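Local coordinates for protein hydrogenase 2 maturation peptidase (Thaumarchaeota archaeon SCGC AB-539-E09, PDB 5TTX) that probably acts as an endopeptidase that trims the C-terminus of a hydrogenase large subunit during maturation of the enzyme, at residues A[8-13]-A[61-66]. Numbering follows the deposited sequence.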
# COMPACT_ATOMS: atom_id res chain seq x y z
N LYS A 8 -39.27 -1.45 -11.99
CA LYS A 8 -38.55 -0.20 -11.74
C LYS A 8 -37.17 -0.27 -12.39
O LYS A 8 -36.16 -0.37 -11.70
CB LYS A 8 -38.43 0.05 -10.23
CG LYS A 8 -37.98 1.46 -9.83
CD LYS A 8 -37.53 1.49 -8.37
CE LYS A 8 -36.77 2.79 -8.05
NZ LYS A 8 -36.05 2.73 -6.74
N ARG A 9 -37.12 -0.21 -13.71
CA ARG A 9 -35.88 -0.49 -14.43
C ARG A 9 -35.35 0.68 -15.25
O ARG A 9 -34.14 0.90 -15.27
CB ARG A 9 -36.07 -1.70 -15.35
CG ARG A 9 -36.11 -3.00 -14.61
CD ARG A 9 -34.70 -3.51 -14.36
NE ARG A 9 -34.66 -4.56 -13.34
CZ ARG A 9 -33.58 -5.31 -13.08
NH1 ARG A 9 -32.46 -5.13 -13.77
NH2 ARG A 9 -33.63 -6.24 -12.13
N VAL A 10 -36.22 1.43 -15.92
CA VAL A 10 -35.81 2.57 -16.74
C VAL A 10 -36.39 3.83 -16.13
O VAL A 10 -37.57 3.86 -15.75
CB VAL A 10 -36.27 2.43 -18.20
CG1 VAL A 10 -36.01 3.75 -18.95
CG2 VAL A 10 -35.55 1.27 -18.86
N LEU A 11 -35.55 4.87 -16.01
CA LEU A 11 -35.95 6.17 -15.51
C LEU A 11 -35.91 7.15 -16.67
O LEU A 11 -34.87 7.30 -17.31
CB LEU A 11 -35.03 6.66 -14.39
CG LEU A 11 -35.22 8.15 -14.04
CD1 LEU A 11 -36.62 8.40 -13.52
CD2 LEU A 11 -34.18 8.68 -13.02
N VAL A 12 -37.03 7.81 -16.94
CA VAL A 12 -37.05 8.97 -17.82
C VAL A 12 -37.35 10.19 -16.96
O VAL A 12 -38.44 10.29 -16.38
CB VAL A 12 -38.07 8.83 -18.95
CG1 VAL A 12 -37.99 10.01 -19.92
CG2 VAL A 12 -37.89 7.50 -19.69
N ALA A 13 -36.39 11.12 -16.88
CA ALA A 13 -36.41 12.22 -15.92
C ALA A 13 -36.53 13.54 -16.65
O ALA A 13 -35.66 13.90 -17.45
CB ALA A 13 -35.15 12.22 -15.05
N TYR A 61 -32.05 2.14 -10.96
CA TYR A 61 -32.33 2.02 -12.38
C TYR A 61 -31.12 1.48 -13.11
O TYR A 61 -29.98 1.70 -12.69
CB TYR A 61 -32.74 3.37 -12.99
CG TYR A 61 -33.97 3.92 -12.36
CD1 TYR A 61 -35.23 3.58 -12.84
CD2 TYR A 61 -33.88 4.74 -11.24
CE1 TYR A 61 -36.38 4.06 -12.23
CE2 TYR A 61 -35.03 5.24 -10.64
CZ TYR A 61 -36.27 4.89 -11.14
OH TYR A 61 -37.40 5.36 -10.54
N GLU A 62 -31.37 0.76 -14.19
CA GLU A 62 -30.29 0.32 -15.07
C GLU A 62 -30.13 1.22 -16.29
O GLU A 62 -29.10 1.15 -16.97
CB GLU A 62 -30.55 -1.12 -15.53
CG GLU A 62 -31.69 -1.24 -16.52
CD GLU A 62 -31.96 -2.69 -16.96
OE1 GLU A 62 -31.19 -3.58 -16.55
OE2 GLU A 62 -32.92 -2.92 -17.72
N LYS A 63 -31.11 2.05 -16.59
CA LYS A 63 -31.00 2.96 -17.72
C LYS A 63 -31.68 4.26 -17.32
O LYS A 63 -32.72 4.24 -16.66
CB LYS A 63 -31.61 2.32 -18.98
CG LYS A 63 -31.58 3.19 -20.21
CD LYS A 63 -32.08 2.41 -21.41
CE LYS A 63 -32.09 3.26 -22.67
NZ LYS A 63 -30.69 3.50 -23.14
N VAL A 64 -31.06 5.39 -17.67
CA VAL A 64 -31.59 6.71 -17.36
C VAL A 64 -31.58 7.56 -18.62
O VAL A 64 -30.61 7.54 -19.38
CB VAL A 64 -30.80 7.43 -16.25
CG1 VAL A 64 -31.47 8.74 -15.94
CG2 VAL A 64 -30.80 6.60 -15.01
N ILE A 65 -32.67 8.29 -18.83
CA ILE A 65 -32.79 9.31 -19.87
C ILE A 65 -33.17 10.61 -19.19
O ILE A 65 -34.20 10.67 -18.51
CB ILE A 65 -33.85 8.92 -20.91
CG1 ILE A 65 -33.48 7.59 -21.56
CG2 ILE A 65 -34.08 10.03 -21.95
CD1 ILE A 65 -34.52 7.14 -22.61
N PHE A 66 -32.34 11.64 -19.35
CA PHE A 66 -32.59 12.97 -18.79
C PHE A 66 -33.05 13.90 -19.89
O PHE A 66 -32.46 13.93 -20.98
CB PHE A 66 -31.33 13.58 -18.14
CG PHE A 66 -31.13 13.18 -16.71
CD1 PHE A 66 -31.69 13.91 -15.68
CD2 PHE A 66 -30.38 12.04 -16.39
CE1 PHE A 66 -31.52 13.52 -14.35
CE2 PHE A 66 -30.19 11.66 -15.07
CZ PHE A 66 -30.77 12.40 -14.05
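Residues Val-10 to Ala-13 and Lys-63 to Phe-66 pair as parallel neighbours in the middle of the five-stranded mixed sheet of this hydrogenase maturation protease fold, strand 10-15 lying between 42-48 and 63-69. The ladder is regular: Leu-11 N donates to Lys-63 O (3.0 Å), Leu-11 O accepts from Ile-65 N (2.9 Å), and Ala-13 N reaches Ile-65 O (2.8 Å). Val-10 and Ile-65 pack on Leu-158 and Ala-157 of helix 141-158, and Val-12 on Val-42 of strand 42-48, whereas Leu-11 and Val-64 lie side by side against Leu-58 of helix 54-58. Just ahead of the strands, Glu-62 N hydrogen-bonds to Arg-9 O, and a salt bridge joins the two side chains through a weak hydrogen bond, Arg-9 NH1 to Glu-62 OE1 (3.4 Å), the guanidinium and carboxylate planes turned 75° apart. With CG anti to its carbonyl carbon (chi1 -61°), Tyr-61 turns its ring edge to Arg-9 O and Val-10 N, and its hydroxyl hydrogen-bonds to Asp-43 and Arg-45. Were Tyr-61 replaced by an alanine, Leu-11 would probably lose its aromatic cover, and Asp-43 and Arg-45 their shared hydroxyl. Leu-11 CB sits almost centrally over one ring face, 3.5 Å from the Tyr-61 centroid and 13° off the normal, in a CH-pi contact.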